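Local coordinates for racemase (Pseudovibrio sp. JE062, PDB 3MKC), which is a racemase by name, a member of the enolase superfamily that joins a mandelate racemase-type N-terminal domain to an enolase-like C-terminal barrel domain, at residues A89-D92 and A93-Q97; R100-G103 and M104-L107; D151-L154 and D155-I158; E197-I201 and L202-T206; D377-Q380 and E381-A384. All blocks are in the same frame, centred on the assembly; numbering follows the deposited sequence.

Contact 1 (A89-D92 and A93-Q97); sequences AMYD and ATQWQ
Thr94 and Gln95 both turn their side chains back onto the end of helix 83-93 and take up its last carbonyl oxygens. Thr94 OG1 donates to Met90 O at 2.8 Å. The hydroxyl lies between the backbone N and the carbonyl carbon of its own residue (chi1 58°), and this places it against the preceding helical turn. The methyl CG2 of Thr94 also rests on that oxygen, 3.3 Å from Met90 O. Gln95 reaches back with its amide: NE2 donates to Asp92 O at 3.1 Å. This bond uses a lone pair in the carbonyl plane, is fairly straight (161° at the hydrogen), and lies close to the plane of the glutamine amide. The same NE2 sits 3.1 Å from Asp92 OD1, with the carboxylate and amide planes turned 43° apart. On the way, Gln95 CG passes 4.4 Å from Tyr91 CE2.

The backbone frames these side-chain bonds. Ala93 N donates to Ala89 O at 3.2 Å, a regular helical bond between residues four apart. Thr94 N then donates to Tyr91 O, three residues apart, as the chain leaves the helix. Outside the segments, Ala93 O accepts from Thr69 OG1. Met90 packs on Ile110 of helix 102-122, and Thr94 packs on Tyr58 of helix 52-59.

Two side chains thus donate to carbonyl oxygens where helix 83-93 gives way to helix 95-98, a helix-end turn in the mandelate racemase-type N-terminal domain. The carboxylate of Asp92 close to the amide nitrogen probably adds a favourable electrostatic term to the turn.

Contact 2 (R100-G103 and M104-L107); sequences RGLG and MFAL
The Phe105 ring lies with one face on the backbone of Gly101 and Leu102, at the N-terminal first turn of helix 102-122, in the mandelate racemase-type N-terminal domain of the enolase superfamily. Leu102 CA sits over the centre of that face, 3.9 Å from the ring centroid and 12° off the ring normal, a CH-pi contact. Gly101 contributes its carbonyl group to the same face nearer the rim, with Gly101 O 3.4 Å from Phe105 CE1. The leucine side chain crosses the phenylalanine at about a right angle, and Leu102 CD1 meets Phe105 CD2 at 4.0 Å.

The ring is carried back over this first turn because CG stands anti to the carbonyl carbon of Phe105 (chi1 -54°). Backbone bonds fix the turn beneath it. Met104 N donates to Gly101 O at 2.9 Å, and Phe105 N donates to Leu102 O at 2.8 Å. A weak bond from Ala106 N also reaches Leu102 O. One step on, Leu107 N donates to Gly103 O, four residues back, as in regular helix.

Helix 83-93 lies beside this turn and packs on it through Trp87 and Tyr91, which touch both Met104 and Leu107. Thr267 of a loop touches Arg100, Met104 and Phe105. Met104 is modelled as selenomethionine, and its CG packs 3.8 Å from Arg100 CA.

Contact 3 (D151-L154 and D155-I158); sequences DASL and DVAI
This is a helix N-terminus at the protein surface, with Ser153 at the N-cap position of helix 154-170. The helix follows the loop that leaves strand 137-143, which pairs in parallel with strand 175-179, consistent with the barrel of the enolase-type C-terminal domain. Ala152 and Val156 carry the apolar part of the contact. The methyl of Ala152 points toward the helix and meets Val156 CG1 at 3.7 Å. Val156 CG1 stands anti to its own backbone N (chi1 174°), which turns this branch to the residue just ahead of the cap. The other branch, CG2, lies 3.9 Å from Ser153 OG. The valine thus sets one methyl on Ala152 and the other beside the serine hydroxyl.

The backbone winds up at once. Ala157 N donates to Ser153 O at 2.8 Å, with the donor almost in line with the carbonyl bond and an angle of 168° at the hydrogen. Ile158 N follows with a bond to Leu154 O at 3.0 Å. Both are regular helical bonds; each joins residues four apart.

Trp186 touches Leu154 and Ala157. Tyr194 of helix 188-202 touches Ala157 and Ile158, so this helix start packs against helix 188-202. The isoleucine side chain also comes close to a helical carbonyl oxygen: Ile158 CG1 lies 3.1 Å from Leu154 O, and CD1 extends past the same oxygen.

Contact 4 (E197-I201 and L202-T206); sequences ELRGI and LGHDT
Arg199 lays its guanidinium flat over one face of the His204 ring. The two planes are 16° apart and their centres 4.4 Å apart, an offset stack with Arg199 NE above the rim of the ring. The aliphatic part of the arginine shares this face: Arg199 CD stands 4.0 Å from the ring centroid, almost on its normal, in a CH-pi contact. The side chains themselves cross at about a right angle. The arginine first leaves the helix with CG anti to its backbone N (chi1 170°). Bends at chi2 and chi3 then swing the end round toward the loop.

There Arg199 NH1 is gripped by two carbonyls. It donates to Thr206 O at 2.7 Å, with that oxygen close to the guanidinium plane, and to Gly203 O at 2.8 Å, more tilted. NE donates to Leu232 O, and NH2 has a weak bond to Glu233 O. These bonds fix the rotation of the group and tie the loop to a more distant part of the chain.

The helix ends beneath it. Gly203 N donates to Arg199 O at 2.8 Å, and Gly203 then leaves helical angles with a positive phi (94°).

The segments span the end of helix 188-202 and the loop into strand 207-211, the helix-to-strand link of a beta/alpha barrel unit. Leu198 and Leu202 face the strands through Met208, Val176 and Val178. Ile201 packs on Leu165 of helix 154-170.

Contact 5 (D377-Q380 and E381-A384); sequences DLNQ and EFLA
An asparagine N-cap opens the short C-terminal helix 380-384, directly after strand 377-378. Asn379 is the capping residue. Its OD1 accepts a weak but fairly straight bond from Phe382 N, at 3.4 Å and 160°. The same N-H is shared with a weak bond to Asn379 O. The side chain reaches over the first turn because CG is anti to the backbone N (chi1 174°). The amide also packs on the phenylalanine, with Asn379 ND2 3.5 Å from Phe382 CB and the amide and ring planes 35° apart. The stronger polar partner of this amide lies elsewhere: ND2 donates to Tyr353 O, a bond consistent with holding OD1 toward the helix.

Backbone bonds start the helix. Leu383 N donates to Asn379 O at 3.2 Å, and Ala384 N donates to Gln380 O at 2.8 Å. An apolar contact spans the cap on the strand side, where Leu378 CD1 meets Leu383 CD1 at 4.0 Å.

Leu378 also touches Leu45, and Leu383 touches Val20, both on N-terminal strands. The Phe382 ring meets that of Tyr353. A side-chain acceptor taking the amide N three residues after the N-cap, with leucines meeting from just before the cap to inside the helix, is typical of an N-cap with a hydrophobic staple.

Overall arrangement
The five contacts come in series along the chain, and each lies at or near a helix end. Contacts 1 and 2 share the N-terminal domain, with centres 10 Å apart. They touch directly where Met90 of helix 83-93 packs on Leu107 of helix 102-122. Contacts 3 and 4 form a second pair, 17 Å between centres, across the chain's centre from contact 1. Ile158 joins them, packing on Glu197 and Ile201, so helices 154-170 and 188-202 lie together outside the barrel strands. Contact 5 stands apart, 26 Å from contact 2 between centres. It brings the chain back against N-terminal strands, consistent with a C-terminal segment that returns to the N-terminal domain.

Contact 1 (A89-D92 and A93-Q97)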
# COMPACT_ATOMS: atom_id res chain seq x y z
N ALA A 89 -1.16 -15.38 16.28
CA ALA A 89 -0.15 -15.75 17.27
C ALA A 89 0.84 -14.63 17.51
O ALA A 89 1.17 -14.33 18.66
CB ALA A 89 0.58 -17.01 16.81
N MSE A 90 1.30 -14.01 16.43
CA MSE A 90 2.25 -12.92 16.54
C MSE A 90 1.59 -11.72 17.21
O MSE A 90 2.15 -11.12 18.14
CB MSE A 90 2.77 -12.51 15.16
CG MSE A 90 3.70 -13.53 14.49
SE MSE A 90 4.47 -12.82 12.87
CE MSE A 90 2.87 -12.83 11.80
N TYR A 91 0.40 -11.37 16.73
CA TYR A 91 -0.33 -10.23 17.28
C TYR A 91 -0.60 -10.40 18.78
O TYR A 91 -0.32 -9.51 19.57
CB TYR A 91 -1.67 -10.05 16.56
CG TYR A 91 -2.41 -8.79 16.98
CD1 TYR A 91 -2.17 -7.58 16.35
CD2 TYR A 91 -3.34 -8.83 18.02
CE1 TYR A 91 -2.84 -6.41 16.75
CE2 TYR A 91 -4.01 -7.68 18.43
CZ TYR A 91 -3.75 -6.47 17.79
OH TYR A 91 -4.43 -5.33 18.17
N ASP A 92 -1.14 -11.56 19.16
CA ASP A 92 -1.46 -11.82 20.55
C ASP A 92 -0.25 -11.71 21.47
O ASP A 92 -0.35 -11.20 22.58
CB ASP A 92 -2.06 -13.22 20.70
CG ASP A 92 -2.39 -13.55 22.14
OD1 ASP A 92 -3.30 -12.91 22.71
OD2 ASP A 92 -1.73 -14.45 22.71
N ALA A 93 0.90 -12.18 21.00
CA ALA A 93 2.12 -12.18 21.82
C ALA A 93 2.86 -10.85 21.89
O ALA A 93 3.81 -10.72 22.67
CB ALA A 93 3.06 -13.27 21.32
N THR A 94 2.43 -9.87 21.12
CA THR A 94 3.11 -8.58 21.09
C THR A 94 2.21 -7.40 21.44
O THR A 94 2.57 -6.25 21.20
CB THR A 94 3.69 -8.33 19.70
OG1 THR A 94 2.62 -8.38 18.74
CG2 THR A 94 4.73 -9.41 19.34
N GLN A 95 1.03 -7.67 22.00
CA GLN A 95 0.10 -6.61 22.34
C GLN A 95 0.66 -5.46 23.18
O GLN A 95 0.23 -4.31 23.03
CB GLN A 95 -1.11 -7.18 23.09
CG GLN A 95 -1.98 -8.10 22.27
CD GLN A 95 -3.13 -8.63 23.09
OE1 GLN A 95 -4.02 -7.88 23.47
NE2 GLN A 95 -3.10 -9.92 23.37
N TRP A 96 1.61 -5.76 24.06
CA TRP A 96 2.14 -4.70 24.91
C TRP A 96 2.75 -3.54 24.14
O TRP A 96 2.66 -2.39 24.58
CB TRP A 96 3.18 -5.24 25.91
CG TRP A 96 3.35 -4.31 27.08
CD1 TRP A 96 4.39 -3.44 27.29
CD2 TRP A 96 2.42 -4.09 28.15
NE1 TRP A 96 4.15 -2.69 28.43
CE2 TRP A 96 2.95 -3.07 28.97
CE3 TRP A 96 1.18 -4.66 28.48
CZ2 TRP A 96 2.29 -2.61 30.11
CZ3 TRP A 96 0.52 -4.19 29.62
CH2 TRP A 96 1.08 -3.17 30.42
N GLN A 97 3.35 -3.81 22.98
CA GLN A 97 3.95 -2.73 22.20
C GLN A 97 3.77 -2.83 20.69
O GLN A 97 4.40 -2.08 19.95
CB GLN A 97 5.45 -2.62 22.51
CG GLN A 97 6.27 -3.88 22.26
CD GLN A 97 7.74 -3.72 22.64
OE1 GLN A 97 8.09 -2.84 23.43
NE2 GLN A 97 8.61 -4.58 22.11

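Contact 2 (R100-G103 and M104-L107)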
# COMPACT_ATOMS: atom_id res chain seq x y z
N ARG A 100 -0.59 -1.40 17.60
CA ARG A 100 -0.75 -0.30 16.65
C ARG A 100 0.63 0.29 16.39
O ARG A 100 1.60 -0.09 17.04
CB ARG A 100 -1.65 0.79 17.24
CG ARG A 100 -3.03 0.33 17.73
CD ARG A 100 -3.97 -0.01 16.59
NE ARG A 100 -5.34 -0.19 17.08
CZ ARG A 100 -5.80 -1.29 17.65
NH1 ARG A 100 -5.02 -2.36 17.80
NH2 ARG A 100 -7.04 -1.32 18.12
N GLY A 101 0.71 1.20 15.43
CA GLY A 101 1.98 1.85 15.15
C GLY A 101 3.10 1.01 14.57
O GLY A 101 2.87 0.03 13.85
N LEU A 102 4.33 1.40 14.90
CA LEU A 102 5.54 0.74 14.38
C LEU A 102 5.53 -0.78 14.43
O LEU A 102 5.88 -1.44 13.46
CB LEU A 102 6.77 1.25 15.15
CG LEU A 102 8.12 0.78 14.60
CD1 LEU A 102 8.57 1.72 13.49
CD2 LEU A 102 9.17 0.76 15.71
N GLY A 103 5.16 -1.33 15.58
CA GLY A 103 5.13 -2.77 15.73
C GLY A 103 4.35 -3.46 14.62
O GLY A 103 4.74 -4.54 14.17
N MSE A 104 3.26 -2.85 14.19
CA MSE A 104 2.44 -3.45 13.14
C MSE A 104 3.13 -3.44 11.78
O MSE A 104 2.85 -4.29 10.94
CB MSE A 104 1.09 -2.72 13.03
CG MSE A 104 0.11 -3.06 14.17
SE MSE A 104 -0.33 -4.93 14.34
CE MSE A 104 -1.03 -5.25 12.59
N PHE A 105 4.05 -2.50 11.56
CA PHE A 105 4.75 -2.47 10.28
C PHE A 105 5.57 -3.76 10.21
O PHE A 105 5.62 -4.42 9.17
CB PHE A 105 5.70 -1.27 10.17
CG PHE A 105 5.06 0.07 10.42
CD1 PHE A 105 3.67 0.22 10.52
CD2 PHE A 105 5.87 1.20 10.56
CE1 PHE A 105 3.11 1.47 10.78
CE2 PHE A 105 5.31 2.45 10.82
CZ PHE A 105 3.93 2.59 10.93
N ALA A 106 6.19 -4.12 11.33
CA ALA A 106 7.01 -5.32 11.39
C ALA A 106 6.16 -6.57 11.16
O ALA A 106 6.56 -7.47 10.41
CB ALA A 106 7.69 -5.41 12.75
N LEU A 107 5.00 -6.63 11.79
CA LEU A 107 4.12 -7.77 11.62
C LEU A 107 3.71 -7.85 10.15
O LEU A 107 3.66 -8.93 9.57
CB LEU A 107 2.89 -7.64 12.53
CG LEU A 107 1.91 -8.81 12.63
CD1 LEU A 107 1.05 -8.64 13.87
CD2 LEU A 107 1.03 -8.89 11.39

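Contact 3 (D151-L154 and D155-I158)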
# COMPACT_ATOMS: atom_id res chain seq x y z
N ASP A 151 8.96 23.45 -1.99
CA ASP A 151 7.80 23.20 -2.82
C ASP A 151 7.66 24.38 -3.76
O ASP A 151 7.86 25.54 -3.37
CB ASP A 151 6.56 23.02 -1.98
N ALA A 152 7.32 24.05 -5.00
CA ALA A 152 7.20 24.97 -6.13
C ALA A 152 6.05 25.96 -6.15
O ALA A 152 5.32 26.16 -5.17
CB ALA A 152 7.18 24.18 -7.43
N SER A 153 5.95 26.62 -7.30
CA SER A 153 4.95 27.64 -7.58
C SER A 153 3.93 27.10 -8.57
O SER A 153 4.21 26.14 -9.27
CB SER A 153 5.62 28.89 -8.17
OG SER A 153 5.28 29.05 -9.54
N LEU A 154 2.76 27.72 -8.63
CA LEU A 154 1.70 27.25 -9.54
C LEU A 154 2.18 26.87 -10.94
O LEU A 154 1.99 25.74 -11.39
CB LEU A 154 0.57 28.28 -9.63
CG LEU A 154 -0.34 28.35 -8.40
CD1 LEU A 154 -1.32 29.50 -8.54
CD2 LEU A 154 -1.08 27.02 -8.23
N ASP A 155 2.80 27.82 -11.64
CA ASP A 155 3.30 27.57 -12.99
C ASP A 155 4.31 26.43 -13.06
O ASP A 155 4.23 25.58 -13.94
CB ASP A 155 3.91 28.85 -13.56
CG ASP A 155 3.13 29.39 -14.74
OD1 ASP A 155 3.21 28.79 -15.84
OD2 ASP A 155 2.42 30.41 -14.56
N VAL A 156 5.26 26.43 -12.14
CA VAL A 156 6.29 25.40 -12.10
C VAL A 156 5.71 24.02 -11.83
O VAL A 156 6.10 23.03 -12.46
CB VAL A 156 7.33 25.71 -11.01
CG1 VAL A 156 8.32 24.55 -10.88
CG2 VAL A 156 8.07 27.01 -11.36
N ALA A 157 4.77 23.94 -10.90
CA ALA A 157 4.15 22.67 -10.57
C ALA A 157 3.41 22.11 -11.78
O ALA A 157 3.56 20.94 -12.13
CB ALA A 157 3.18 22.85 -9.41
N ILE A 158 2.63 22.96 -12.43
CA ILE A 158 1.86 22.56 -13.60
C ILE A 158 2.76 22.06 -14.73
O ILE A 158 2.57 20.96 -15.24
CB ILE A 158 0.99 23.73 -14.10
CG1 ILE A 158 -0.06 24.06 -13.04
CG2 ILE A 158 0.34 23.37 -15.43
CD1 ILE A 158 -0.92 25.27 -13.37

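Contact 4 (E197-I201 and L202-T206)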
# COMPACT_ATOMS: atom_id res chain seq x y z
N GLU A 197 -6.39 23.17 -14.04
CA GLU A 197 -5.40 23.17 -15.11
C GLU A 197 -4.90 21.77 -15.40
O GLU A 197 -4.74 21.39 -16.56
CB GLU A 197 -4.22 24.09 -14.76
CG GLU A 197 -4.61 25.54 -14.64
CD GLU A 197 -5.29 26.08 -15.89
OE1 GLU A 197 -4.62 26.15 -16.94
OE2 GLU A 197 -6.49 26.41 -15.82
N LEU A 198 -4.67 20.99 -14.35
CA LEU A 198 -4.19 19.63 -14.52
C LEU A 198 -5.25 18.77 -15.19
O LEU A 198 -4.94 17.93 -16.04
CB LEU A 198 -3.79 19.03 -13.18
CG LEU A 198 -2.62 19.71 -12.47
CD1 LEU A 198 -2.24 18.94 -11.22
CD2 LEU A 198 -1.42 19.78 -13.42
N ARG A 199 -6.51 18.96 -14.80
CA ARG A 199 -7.60 18.21 -15.38
C ARG A 199 -7.75 18.62 -16.85
O ARG A 199 -8.10 17.80 -17.70
CB ARG A 199 -8.90 18.47 -14.63
CG ARG A 199 -10.14 17.91 -15.32
CD ARG A 199 -10.00 16.41 -15.57
NE ARG A 199 -10.84 15.62 -14.68
CZ ARG A 199 -10.90 14.29 -14.70
NH1 ARG A 199 -10.16 13.60 -15.55
NH2 ARG A 199 -11.71 13.65 -13.86
N GLY A 200 -7.49 19.89 -17.12
CA GLY A 200 -7.59 20.39 -18.48
C GLY A 200 -6.57 19.70 -19.37
O GLY A 200 -6.87 19.35 -20.51
N ILE A 201 -5.37 19.50 -18.84
CA ILE A 201 -4.29 18.84 -19.56
C ILE A 201 -4.59 17.35 -19.74
O ILE A 201 -4.49 16.81 -20.84
CB ILE A 201 -2.95 18.95 -18.78
CG1 ILE A 201 -2.54 20.42 -18.66
CG2 ILE A 201 -1.87 18.12 -19.47
CD1 ILE A 201 -1.30 20.64 -17.82
N LEU A 202 -4.95 16.70 -18.64
CA LEU A 202 -5.24 15.27 -18.64
C LEU A 202 -6.45 14.85 -19.47
O LEU A 202 -6.43 13.81 -20.13
CB LEU A 202 -5.43 14.79 -17.20
CG LEU A 202 -5.71 13.29 -17.04
CD1 LEU A 202 -4.52 12.49 -17.55
CD2 LEU A 202 -5.99 12.97 -15.57
N GLY A 203 -7.50 15.66 -19.43
CA GLY A 203 -8.70 15.30 -20.17
C GLY A 203 -9.61 14.57 -19.20
O GLY A 203 -9.19 14.21 -18.10
N HIS A 204 -10.86 14.35 -19.59
CA HIS A 204 -11.82 13.69 -18.72
C HIS A 204 -11.93 12.18 -18.93
O HIS A 204 -12.61 11.49 -18.17
CB HIS A 204 -13.20 14.34 -18.87
CG HIS A 204 -13.35 15.61 -18.10
ND1 HIS A 204 -13.99 15.66 -16.88
CD2 HIS A 204 -12.94 16.87 -18.36
CE1 HIS A 204 -13.98 16.90 -16.42
NE2 HIS A 204 -13.34 17.66 -17.30
N ASP A 205 -11.25 11.67 -19.95
CA ASP A 205 -11.27 10.24 -20.25
C ASP A 205 -10.53 9.43 -19.20
O ASP A 205 -10.84 8.27 -18.96
CB ASP A 205 -10.66 9.97 -21.62
CG ASP A 205 -11.66 10.11 -22.74
OD1 ASP A 205 -12.78 10.60 -22.49
OD2 ASP A 205 -11.32 9.72 -23.88
N THR A 206 -9.53 10.05 -18.58
CA THR A 206 -8.72 9.39 -17.57
C THR A 206 -9.15 9.85 -16.17
O THR A 206 -9.28 11.03 -15.92
CB THR A 206 -7.24 9.74 -17.76
OG1 THR A 206 -6.86 9.49 -19.11
CG2 THR A 206 -6.37 8.90 -16.84

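Contact 5 (D377-Q380 and E381-A384)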
# COMPACT_ATOMS: atom_id res chain seq x y z
N ASP A 377 12.14 -11.95 -6.52
CA ASP A 377 13.36 -12.37 -5.87
C ASP A 377 14.29 -11.18 -5.74
O ASP A 377 14.22 -10.22 -6.52
CB ASP A 377 14.04 -13.49 -6.66
CG ASP A 377 14.86 -14.41 -5.77
OD1 ASP A 377 14.97 -14.13 -4.55
OD2 ASP A 377 15.39 -15.42 -6.28
N LEU A 378 15.16 -11.23 -4.74
CA LEU A 378 16.11 -10.15 -4.50
C LEU A 378 17.18 -10.07 -5.56
O LEU A 378 17.68 -11.09 -6.03
CB LEU A 378 16.78 -10.34 -3.14
CG LEU A 378 15.94 -10.20 -1.88
CD1 LEU A 378 16.77 -10.62 -0.68
CD2 LEU A 378 15.46 -8.76 -1.74
N ASN A 379 17.54 -8.84 -5.92
CA ASN A 379 18.59 -8.60 -6.88
C ASN A 379 19.87 -8.48 -6.05
O ASN A 379 20.21 -7.41 -5.56
CB ASN A 379 18.31 -7.29 -7.62
CG ASN A 379 19.43 -6.90 -8.55
OD1 ASN A 379 20.46 -7.58 -8.62
ND2 ASN A 379 19.25 -5.80 -9.26
N GLN A 380 20.58 -9.60 -5.90
CA GLN A 380 21.80 -9.64 -5.09
C GLN A 380 22.89 -8.63 -5.47
O GLN A 380 23.48 -8.01 -4.58
CB GLN A 380 22.38 -11.05 -5.09
CG GLN A 380 21.37 -12.12 -4.72
CD GLN A 380 22.02 -13.49 -4.55
OE1 GLN A 380 22.77 -13.95 -5.41
NE2 GLN A 380 21.71 -14.15 -3.43
N GLU A 381 23.16 -8.47 -6.76
CA GLU A 381 24.19 -7.52 -7.18
C GLU A 381 23.87 -6.13 -6.64
O GLU A 381 24.76 -5.39 -6.20
CB GLU A 381 24.29 -7.44 -8.71
CG GLU A 381 24.87 -8.67 -9.39
CD GLU A 381 25.30 -8.38 -10.82
OE1 GLU A 381 24.46 -7.92 -11.62
OE2 GLU A 381 26.49 -8.62 -11.15
N PHE A 382 22.59 -5.77 -6.66
CA PHE A 382 22.18 -4.47 -6.18
C PHE A 382 22.38 -4.34 -4.67
O PHE A 382 22.93 -3.34 -4.20
CB PHE A 382 20.71 -4.22 -6.51
CG PHE A 382 20.25 -2.85 -6.15
CD1 PHE A 382 20.74 -1.75 -6.83
CD2 PHE A 382 19.35 -2.65 -5.11
CE1 PHE A 382 20.35 -0.46 -6.48
CE2 PHE A 382 18.95 -1.37 -4.74
CZ PHE A 382 19.45 -0.27 -5.43
N LEU A 383 21.93 -5.33 -3.92
CA LEU A 383 22.08 -5.31 -2.47
C LEU A 383 23.54 -5.23 -2.08
O LEU A 383 23.95 -4.34 -1.34
CB LEU A 383 21.48 -6.57 -1.85
CG LEU A 383 19.99 -6.55 -1.52
CD1 LEU A 383 19.61 -7.87 -0.88
CD2 LEU A 383 19.68 -5.40 -0.57
N ALA A 384 24.33 -6.17 -2.59
CA ALA A 384 25.75 -6.23 -2.30
C ALA A 384 26.44 -4.90 -2.60
O ALA A 384 27.41 -4.54 -1.94
CB ALA A 384 26.41 -7.35 -3.10